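Local coordinates for glycosyl hydrolase (Rhizobium leguminosarum bv. trifolii, PDB 5NDX), which probably hydrolyses O-glycosidic bonds as a family 39 glycoside hydrolase, the bacterial orthologue of human alpha-L-iduronidase, at residues F449-R460 with Q482-A493. The protein carries 2 engineered substitutions. Sequence-based numbering, arbitrary orientation.
Sequences FTNPMEVWEAQR and QFAELRRAQEPA
Helix 452-457 packs antiparallel on helix 480-489 in the excursion between the neighbouring strands 436-445 and 493-503 of the large mixed beta-sheet; the axes of 452-457 and of the 482-489 part run at 154° and approach to 8.8 Å. Where the chain leaves and re-enters the sheet, T450 and A493 tie the two limbs together: A493 N donates to T450 OG1 (3.0 Å), a hydroxyl also bonded to R444 O, while T450 CA makes a CH···O contact with A489 O (3.2 Å). The backbones come closest at P452 and A489, with P452 CB beside A489 CB and V455 CG2 against the same methyl. V455 has CG1 anti to its own N (chi1 171°), which lays that methyl against the CG and carboxylate of E485. L486 sends CD2 across to W456 CB (3.6 Å) and V455 CG1; the W456 indole itself stacks on W320 and bonds through NE1 to P475 O. At the other end, the side chains of Q459 and Q482 run antiparallel alongside one another, their amides stacked with planes 20° apart. Extended beyond CG, Q459 brings NE2 to two acceptors: Q482 O (3.0 Å), already taken by L486 N within the helix, and E485 OE1 (3.1 Å), which it meets from above the carboxylate plane. Q459 OE1, by contrast, is buried beside Q482 CB and L486 CD2 with no polar partner in the model. A leucine in place of Q459 would probably leave E485 OE1 without this N-H donor and the Q482 amide without its stacking mate. A water bridges E485 OE2 to V455 O. Q482, its OE1 held by T479 N, turns NE2 to R460 O (2.8 Å), with the acceptor lying in the Q482 amide plane.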
ATOM      1  N   PHE A 449     -18.007   3.783  -9.994  1.00 30.57           N
ATOM      2  CA  PHE A 449     -16.870   3.138 -10.623  1.00 28.83           C
ATOM      3  C   PHE A 449     -15.923   2.585  -9.579  1.00 29.13           C
ATOM      4  O   PHE A 449     -15.528   3.302  -8.643  1.00 28.74           O
ATOM      5  CB  PHE A 449     -16.145   4.171 -11.538  1.00 29.37           C
ATOM      6  CG  PHE A 449     -16.950   4.590 -12.763  1.00 29.19           C
ATOM      7  CD1 PHE A 449     -16.867   3.876 -13.937  1.00 31.06           C
ATOM      8  CD2 PHE A 449     -17.781   5.693 -12.722  1.00 30.97           C
ATOM      9  CE1 PHE A 449     -17.645   4.215 -15.036  1.00 31.23           C
ATOM     10  CE2 PHE A 449     -18.551   6.080 -13.831  1.00 31.45           C
ATOM     11  CZ  PHE A 449     -18.482   5.311 -14.993  1.00 31.52           C
ATOM     12  N   THR A 450     -15.468   1.348  -9.786  1.00 28.84           N
ATOM     13  CA  THR A 450     -14.550   0.683  -8.869  1.00 28.31           C
ATOM     14  C   THR A 450     -15.202   0.627  -7.469  1.00 28.32           C
ATOM     15  O   THR A 450     -14.600   1.013  -6.448  1.00 29.28           O
ATOM     16  CB  THR A 450     -13.156   1.358  -8.801  1.00 28.90           C
ATOM     17  OG1 THR A 450     -12.761   1.839 -10.080  1.00 28.67           O
ATOM     18  CG2 THR A 450     -12.123   0.387  -8.249  1.00 28.51           C
ATOM     19  N   ASN A 451     -16.426   0.124  -7.465  1.00 28.33           N
ATOM     20  CA  ASN A 451     -17.405   0.302  -6.388  1.00 28.68           C
ATOM     21  C   ASN A 451     -18.032  -1.044  -5.970  1.00 28.86           C
ATOM     22  O   ASN A 451     -19.272  -1.175  -5.935  1.00 29.23           O
ATOM     23  CB  ASN A 451     -18.506   1.263  -6.923  1.00 28.94           C
ATOM     24  CG  ASN A 451     -19.275   0.684  -8.118  1.00 29.09           C
ATOM     25  OD1 ASN A 451     -18.811  -0.216  -8.813  1.00 28.76           O
ATOM     26  ND2 ASN A 451     -20.485   1.154  -8.303  1.00 30.79           N
ATOM     27  N   PRO A 452     -17.200  -2.034  -5.600  1.00 29.28           N
ATOM     28  CA  PRO A 452     -17.743  -3.353  -5.319  1.00 30.11           C
ATOM     29  C   PRO A 452     -18.668  -3.423  -4.096  1.00 30.44           C
ATOM     30  O   PRO A 452     -19.587  -4.261  -4.073  1.00 29.85           O
ATOM     31  CB  PRO A 452     -16.494  -4.227  -5.134  1.00 29.38           C
ATOM     32  CG  PRO A 452     -15.468  -3.293  -4.649  1.00 29.19           C
ATOM     33  CD  PRO A 452     -15.735  -2.015  -5.393  1.00 29.39           C
ATOM     34  N   MET A 453     -18.477  -2.541  -3.130  1.00 30.22           N
ATOM     35  CA  MET A 453     -19.382  -2.552  -2.002  1.00 31.41           C
ATOM     36  C   MET A 453     -20.793  -2.116  -2.392  1.00 32.55           C
ATOM     37  O   MET A 453     -21.752  -2.720  -1.899  1.00 31.02           O
ATOM     38  CB  MET A 453     -18.858  -1.687  -0.834  1.00 31.57           C
ATOM     39  CG  MET A 453     -19.575  -1.964   0.493  1.00 32.45           C
ATOM     40  SD  MET A 453     -18.859  -1.086   1.891  1.00 32.43           S
ATOM     41  CE  MET A 453     -19.982  -1.604   3.215  1.00 35.87           C
ATOM     42  N   GLU A 454     -20.925  -1.064  -3.232  1.00 32.54           N
ATOM     43  CA  GLU A 454     -22.227  -0.627  -3.724  1.00 32.94           C
ATOM     44  C   GLU A 454     -22.872  -1.756  -4.529  1.00 32.74           C
ATOM     45  O   GLU A 454     -24.088  -2.029  -4.418  1.00 32.81           O
ATOM     46  CB  GLU A 454     -22.182   0.652  -4.590  1.00 33.94           C
ATOM     47  CG  GLU A 454     -21.933   1.950  -3.811  1.00 36.15           C
ATOM     48  CD  GLU A 454     -20.437   2.177  -3.418  1.00 37.48           C
ATOM     49  OE1 GLU A 454     -19.553   1.313  -3.653  1.00 36.93           O
ATOM     50  OE2 GLU A 454     -20.156   3.239  -2.813  1.00 38.97           O
ATOM     51  N   VAL A 455     -22.063  -2.430  -5.325  1.00 31.19           N
ATOM     52  CA  VAL A 455     -22.579  -3.500  -6.149  1.00 31.61           C
ATOM     53  C   VAL A 455     -23.126  -4.621  -5.247  1.00 32.07           C
ATOM     54  O   VAL A 455     -24.187  -5.147  -5.491  1.00 32.37           O
ATOM     55  CB  VAL A 455     -21.499  -4.007  -7.114  1.00 32.59           C
ATOM     56  CG1 VAL A 455     -21.978  -5.265  -7.810  1.00 34.39           C
ATOM     57  CG2 VAL A 455     -21.190  -2.934  -8.150  1.00 32.72           C
ATOM     58  N   TRP A 456     -22.334  -5.019  -4.257  1.00 32.81           N
ATOM     59  CA  TRP A 456     -22.715  -6.029  -3.303  1.00 33.58           C
ATOM     60  C   TRP A 456     -23.993  -5.687  -2.532  1.00 34.26           C
ATOM     61  O   TRP A 456     -24.863  -6.557  -2.370  1.00 33.04           O
ATOM     62  CB  TRP A 456     -21.578  -6.212  -2.305  1.00 34.96           C
ATOM     63  CG  TRP A 456     -21.835  -7.197  -1.182  1.00 36.57           C
ATOM     64  CD1 TRP A 456     -22.044  -8.549  -1.292  1.00 37.64           C
ATOM     65  CD2 TRP A 456     -21.869  -6.899   0.214  1.00 35.90           C
ATOM     66  NE1 TRP A 456     -22.179  -9.103  -0.055  1.00 36.99           N
ATOM     67  CE2 TRP A 456     -22.069  -8.115   0.892  1.00 37.57           C
ATOM     68  CE3 TRP A 456     -21.744  -5.720   0.958  1.00 35.17           C
ATOM     69  CZ2 TRP A 456     -22.167  -8.187   2.299  1.00 37.96           C
ATOM     70  CZ3 TRP A 456     -21.833  -5.786   2.355  1.00 37.85           C
ATOM     71  CH2 TRP A 456     -22.022  -7.023   3.010  1.00 38.10           C
ATOM     72  N   GLU A 457     -24.113  -4.435  -2.075  1.00 33.27           N
ATOM     73  CA  GLU A 457     -25.292  -4.019  -1.336  1.00 34.87           C
ATOM     74  C   GLU A 457     -26.536  -4.136  -2.218  1.00 35.73           C
ATOM     75  O   GLU A 457     -27.605  -4.379  -1.722  1.00 32.85           O
ATOM     76  CB  GLU A 457     -25.179  -2.571  -0.816  1.00 35.61           C
ATOM     77  CG  GLU A 457     -24.255  -2.443   0.367  1.00 37.87           C
ATOM     78  CD  GLU A 457     -24.138  -1.015   0.930  1.00 39.44           C
ATOM     79  OE1 GLU A 457     -25.102  -0.206   0.879  1.00 41.20           O
ATOM     80  OE2 GLU A 457     -23.041  -0.732   1.436  1.00 40.50           O
ATOM     81  N   ALA A 458     -26.388  -3.939  -3.521  1.00 35.77           N
ATOM     82  CA  ALA A 458     -27.544  -4.037  -4.442  1.00 36.27           C
ATOM     83  C   ALA A 458     -27.782  -5.489  -4.893  1.00 36.23           C
ATOM     84  O   ALA A 458     -28.755  -5.735  -5.580  1.00 36.69           O
ATOM     85  CB  ALA A 458     -27.379  -3.113  -5.662  1.00 34.45           C
ATOM     86  N   GLN A 459     -26.923  -6.440  -4.543  1.00 35.77           N
ATOM     87  CA  GLN A 459     -27.147  -7.820  -4.960  1.00 38.28           C
ATOM     88  C   GLN A 459     -28.235  -8.457  -4.070  1.00 39.71           C
ATOM     89  O   GLN A 459     -28.148  -8.359  -2.842  1.00 40.39           O
ATOM     90  CB  GLN A 459     -25.866  -8.639  -4.858  1.00 38.75           C
ATOM     91  CG  GLN A 459     -24.890  -8.391  -5.986  1.00 38.32           C
ATOM     92  CD  GLN A 459     -23.558  -9.080  -5.792  1.00 37.94           C
ATOM     93  OE1 GLN A 459     -23.174  -9.458  -4.695  1.00 37.81           O
ATOM     94  NE2 GLN A 459     -22.837  -9.210  -6.863  1.00 36.62           N
ATOM     95  N   ARG A 460     -29.221  -9.121  -4.671  1.00 40.42           N
ATOM     96  CA  ARG A 460     -30.267  -9.801  -3.871  1.00 43.91           C
ATOM     97  C   ARG A 460     -29.688 -11.043  -3.227  1.00 44.13           C
ATOM     98  O   ARG A 460     -28.988 -11.823  -3.884  1.00 42.92           O
ATOM     99  CB  ARG A 460     -31.505 -10.149  -4.695  1.00 51.49           C
ATOM    100  CG  ARG A 460     -32.731 -10.692  -3.893  1.00 58.54           C
ATOM    101  CD  ARG A 460     -33.947 -10.894  -4.816  1.00 65.84           C
ATOM    102  NE  ARG A 460     -33.593 -11.775  -5.956  1.00 72.99           N
ATOM    103  CZ  ARG A 460     -33.275 -11.407  -7.222  1.00 78.62           C
ATOM    104  NH1 ARG A 460     -33.268 -10.131  -7.628  1.00 81.66           N
ATOM    105  NH2 ARG A 460     -32.961 -12.352  -8.123  1.00 76.98           N
ATOM    106  N   GLN A 482     -22.568 -13.807  -8.585  1.00 39.46           N
ATOM    107  CA  GLN A 482     -22.452 -12.568  -7.772  1.00 38.43           C
ATOM    108  C   GLN A 482     -21.007 -12.170  -7.511  1.00 37.25           C
ATOM    109  O   GLN A 482     -20.626 -11.012  -7.681  1.00 35.78           O
ATOM    110  CB  GLN A 482     -23.240 -12.706  -6.476  1.00 37.90           C
ATOM    111  CG  GLN A 482     -24.722 -12.570  -6.742  1.00 37.68           C
ATOM    112  CD  GLN A 482     -25.605 -12.921  -5.552  1.00 38.25           C
ATOM    113  OE1 GLN A 482     -25.203 -13.645  -4.640  1.00 38.12           O
ATOM    114  NE2 GLN A 482     -26.797 -12.324  -5.523  1.00 37.76           N
ATOM    115  N   PHE A 483     -20.191 -13.162  -7.202  1.00 36.41           N
ATOM    116  CA  PHE A 483     -18.772 -12.958  -7.101  1.00 36.82           C
ATOM    117  C   PHE A 483     -18.114 -12.481  -8.413  1.00 36.33           C
ATOM    118  O   PHE A 483     -17.218 -11.624  -8.358  1.00 34.02           O
ATOM    119  CB  PHE A 483     -18.060 -14.198  -6.593  1.00 37.57           C
ATOM    120  CG  PHE A 483     -18.030 -14.326  -5.087  1.00 37.30           C
ATOM    121  CD1 PHE A 483     -17.504 -13.323  -4.300  1.00 37.87           C
ATOM    122  CD2 PHE A 483     -18.465 -15.492  -4.463  1.00 38.94           C
ATOM    123  CE1 PHE A 483     -17.442 -13.443  -2.918  1.00 37.80           C
ATOM    124  CE2 PHE A 483     -18.396 -15.633  -3.091  1.00 39.05           C
ATOM    125  CZ  PHE A 483     -17.916 -14.593  -2.309  1.00 39.80           C
ATOM    126  N   ALA A 484     -18.569 -12.983  -9.556  1.00 35.88           N
ATOM    127  CA  ALA A 484     -18.041 -12.563 -10.853  1.00 35.62           C
ATOM    128  C   ALA A 484     -18.421 -11.083 -11.064  1.00 36.38           C
ATOM    129  O   ALA A 484     -17.623 -10.300 -11.561  1.00 35.44           O
ATOM    130  CB  ALA A 484     -18.562 -13.439 -12.026  1.00 34.84           C
ATOM    131  N   GLU A 485     -19.619 -10.705 -10.653  1.00 34.79           N
ATOM    132  CA  GLU A 485     -20.044  -9.312 -10.714  1.00 35.66           C
ATOM    133  C   GLU A 485     -19.187  -8.425  -9.789  1.00 33.58           C
ATOM    134  O   GLU A 485     -18.772  -7.359 -10.189  1.00 32.63           O
ATOM    135  CB  GLU A 485     -21.559  -9.232 -10.442  1.00 37.65           C
ATOM    136  CG  GLU A 485     -22.178  -7.856 -10.465  1.00 42.99           C
ATOM    137  CD  GLU A 485     -23.682  -7.820  -9.973  1.00 46.99           C
ATOM    138  OE1 GLU A 485     -24.295  -8.867  -9.556  1.00 46.28           O
ATOM    139  OE2 GLU A 485     -24.251  -6.708 -10.012  1.00 47.21           O
ATOM    140  N   LEU A 486     -18.866  -8.884  -8.586  1.00 33.17           N
ATOM    141  CA  LEU A 486     -18.021  -8.120  -7.672  1.00 33.38           C
ATOM    142  C   LEU A 486     -16.611  -7.989  -8.170  1.00 32.46           C
ATOM    143  O   LEU A 486     -16.002  -6.910  -8.058  1.00 30.15           O
ATOM    144  CB  LEU A 486     -18.000  -8.727  -6.249  1.00 34.93           C
ATOM    145  CG  LEU A 486     -19.329  -8.767  -5.485  1.00 36.09           C
ATOM    146  CD1 LEU A 486     -19.088  -9.306  -4.103  1.00 36.51           C
ATOM    147  CD2 LEU A 486     -20.062  -7.442  -5.366  1.00 35.35           C
ATOM    148  N   ARG A 487     -16.067  -9.063  -8.726  1.00 33.20           N
ATOM    149  CA  ARG A 487     -14.711  -9.027  -9.244  1.00 33.78           C
ATOM    150  C   ARG A 487     -14.572  -8.154 -10.527  1.00 34.57           C
ATOM    151  O   ARG A 487     -13.458  -7.673 -10.825  1.00 34.70           O
ATOM    152  CB  ARG A 487     -14.162 -10.457  -9.492  1.00 35.42           C
ATOM    153  CG  ARG A 487     -13.979 -11.223  -8.205  1.00 37.04           C
ATOM    154  CD  ARG A 487     -13.085 -12.425  -8.354  1.00 39.70           C
ATOM    155  NE  ARG A 487     -12.545 -12.837  -7.063  1.00 39.94           N
ATOM    156  CZ  ARG A 487     -13.071 -13.795  -6.322  1.00 40.91           C
ATOM    157  NH1 ARG A 487     -14.121 -14.486  -6.754  1.00 42.73           N
ATOM    158  NH2 ARG A 487     -12.549 -14.067  -5.145  1.00 39.36           N
ATOM    159  N   ARG A 488     -15.640  -7.982 -11.303  1.00 33.75           N
ATOM    160  CA  ARG A 488     -15.627  -6.977 -12.392  1.00 36.45           C
ATOM    161  C   ARG A 488     -15.565  -5.561 -11.792  1.00 33.43           C
ATOM    162  O   ARG A 488     -14.755  -4.724 -12.222  1.00 30.92           O
ATOM    163  CB  ARG A 488     -16.842  -7.121 -13.306  1.00 41.44           C
ATOM    164  CG  ARG A 488     -16.997  -6.134 -14.488  1.00 49.29           C
ATOM    165  CD  ARG A 488     -18.309  -6.339 -15.308  1.00 54.36           C
ATOM    166  NE  ARG A 488     -18.877  -7.736 -15.206  1.00 67.27           N
ATOM    167  CZ  ARG A 488     -20.048  -8.139 -14.612  1.00 69.93           C
ATOM    168  NH1 ARG A 488     -20.919  -7.279 -14.032  1.00 68.54           N
ATOM    169  NH2 ARG A 488     -20.369  -9.458 -14.591  1.00 67.74           N
ATOM    170  N   ALA A 489     -16.389  -5.329 -10.774  1.00 31.36           N
ATOM    171  CA  ALA A 489     -16.479  -4.037 -10.133  1.00 31.59           C
ATOM    172  C   ALA A 489     -15.265  -3.684  -9.312  1.00 32.00           C
ATOM    173  O   ALA A 489     -15.025  -2.482  -9.114  1.00 31.15           O
ATOM    174  CB  ALA A 489     -17.740  -3.932  -9.251  1.00 31.35           C
ATOM    175  N   GLN A 490     -14.472  -4.669  -8.876  1.00 30.58           N
ATOM    176  CA  GLN A 490     -13.397  -4.387  -7.940  1.00 31.04           C
ATOM    177  C   GLN A 490     -12.175  -3.779  -8.602  1.00 31.58           C
ATOM    178  O   GLN A 490     -11.333  -3.223  -7.899  1.00 31.86           O
ATOM    179  CB  GLN A 490     -12.920  -5.640  -7.198  1.00 31.67           C
ATOM    180  CG  GLN A 490     -11.957  -6.553  -7.989  1.00 31.44           C
ATOM    181  CD  GLN A 490     -11.564  -7.834  -7.278  1.00 31.41           C
ATOM    182  OE1 GLN A 490     -10.726  -8.638  -7.798  1.00 36.18           O
ATOM    183  NE2 GLN A 490     -12.106  -8.063  -6.132  1.00 29.06           N
ATOM    184  N   GLU A 491     -12.080  -3.897  -9.929  1.00 32.31           N
ATOM    185  CA  GLU A 491     -10.896  -3.450 -10.655  1.00 33.22           C
ATOM    186  C   GLU A 491     -10.955  -1.959 -10.980  1.00 31.56           C
ATOM    187  O   GLU A 491     -12.007  -1.458 -11.383  1.00 30.93           O
ATOM    188  CB  GLU A 491     -10.711  -4.229 -11.973  1.00 34.69           C
ATOM    189  CG  GLU A 491     -10.571  -5.760 -11.842  1.00 35.21           C
ATOM    190  CD  GLU A 491      -9.493  -6.234 -10.876  1.00 36.84           C
ATOM    191  OE1 GLU A 491      -8.523  -5.465 -10.591  1.00 36.32           O
ATOM    192  OE2 GLU A 491      -9.598  -7.428 -10.423  1.00 39.86           O
ATOM    193  N   PRO A 492      -9.821  -1.255 -10.835  1.00 31.87           N
ATOM    194  CA  PRO A 492      -9.788   0.187 -11.201  1.00 32.32           C
ATOM    195  C   PRO A 492     -10.395   0.352 -12.590  1.00 31.90           C
ATOM    196  O   PRO A 492      -9.947  -0.267 -13.566  1.00 31.94           O
ATOM    197  CB  PRO A 492      -8.304   0.501 -11.204  1.00 32.99           C
ATOM    198  CG  PRO A 492      -7.758  -0.392 -10.159  1.00 31.96           C
ATOM    199  CD  PRO A 492      -8.547  -1.685 -10.253  1.00 31.20           C
ATOM    200  N   ALA A 493     -11.440   1.139 -12.640  1.00 30.68           N
ATOM    201  CA  ALA A 493     -12.316   1.205 -13.777  1.00 31.30           C
ATOM    202  C   ALA A 493     -12.036   2.406 -14.676  1.00 30.59           C
ATOM    203  O   ALA A 493     -11.838   3.534 -14.205  1.00 27.69           O
ATOM    204  CB  ALA A 493     -13.762   1.317 -13.265  1.00 31.87           C
TER
HETATM  205  O   HOH W   1     -25.507  -5.379  -7.895  1.00 34.71           O
HETATM  206  O   HOH W   2     -27.220 -14.559  -2.951  1.00 39.91           O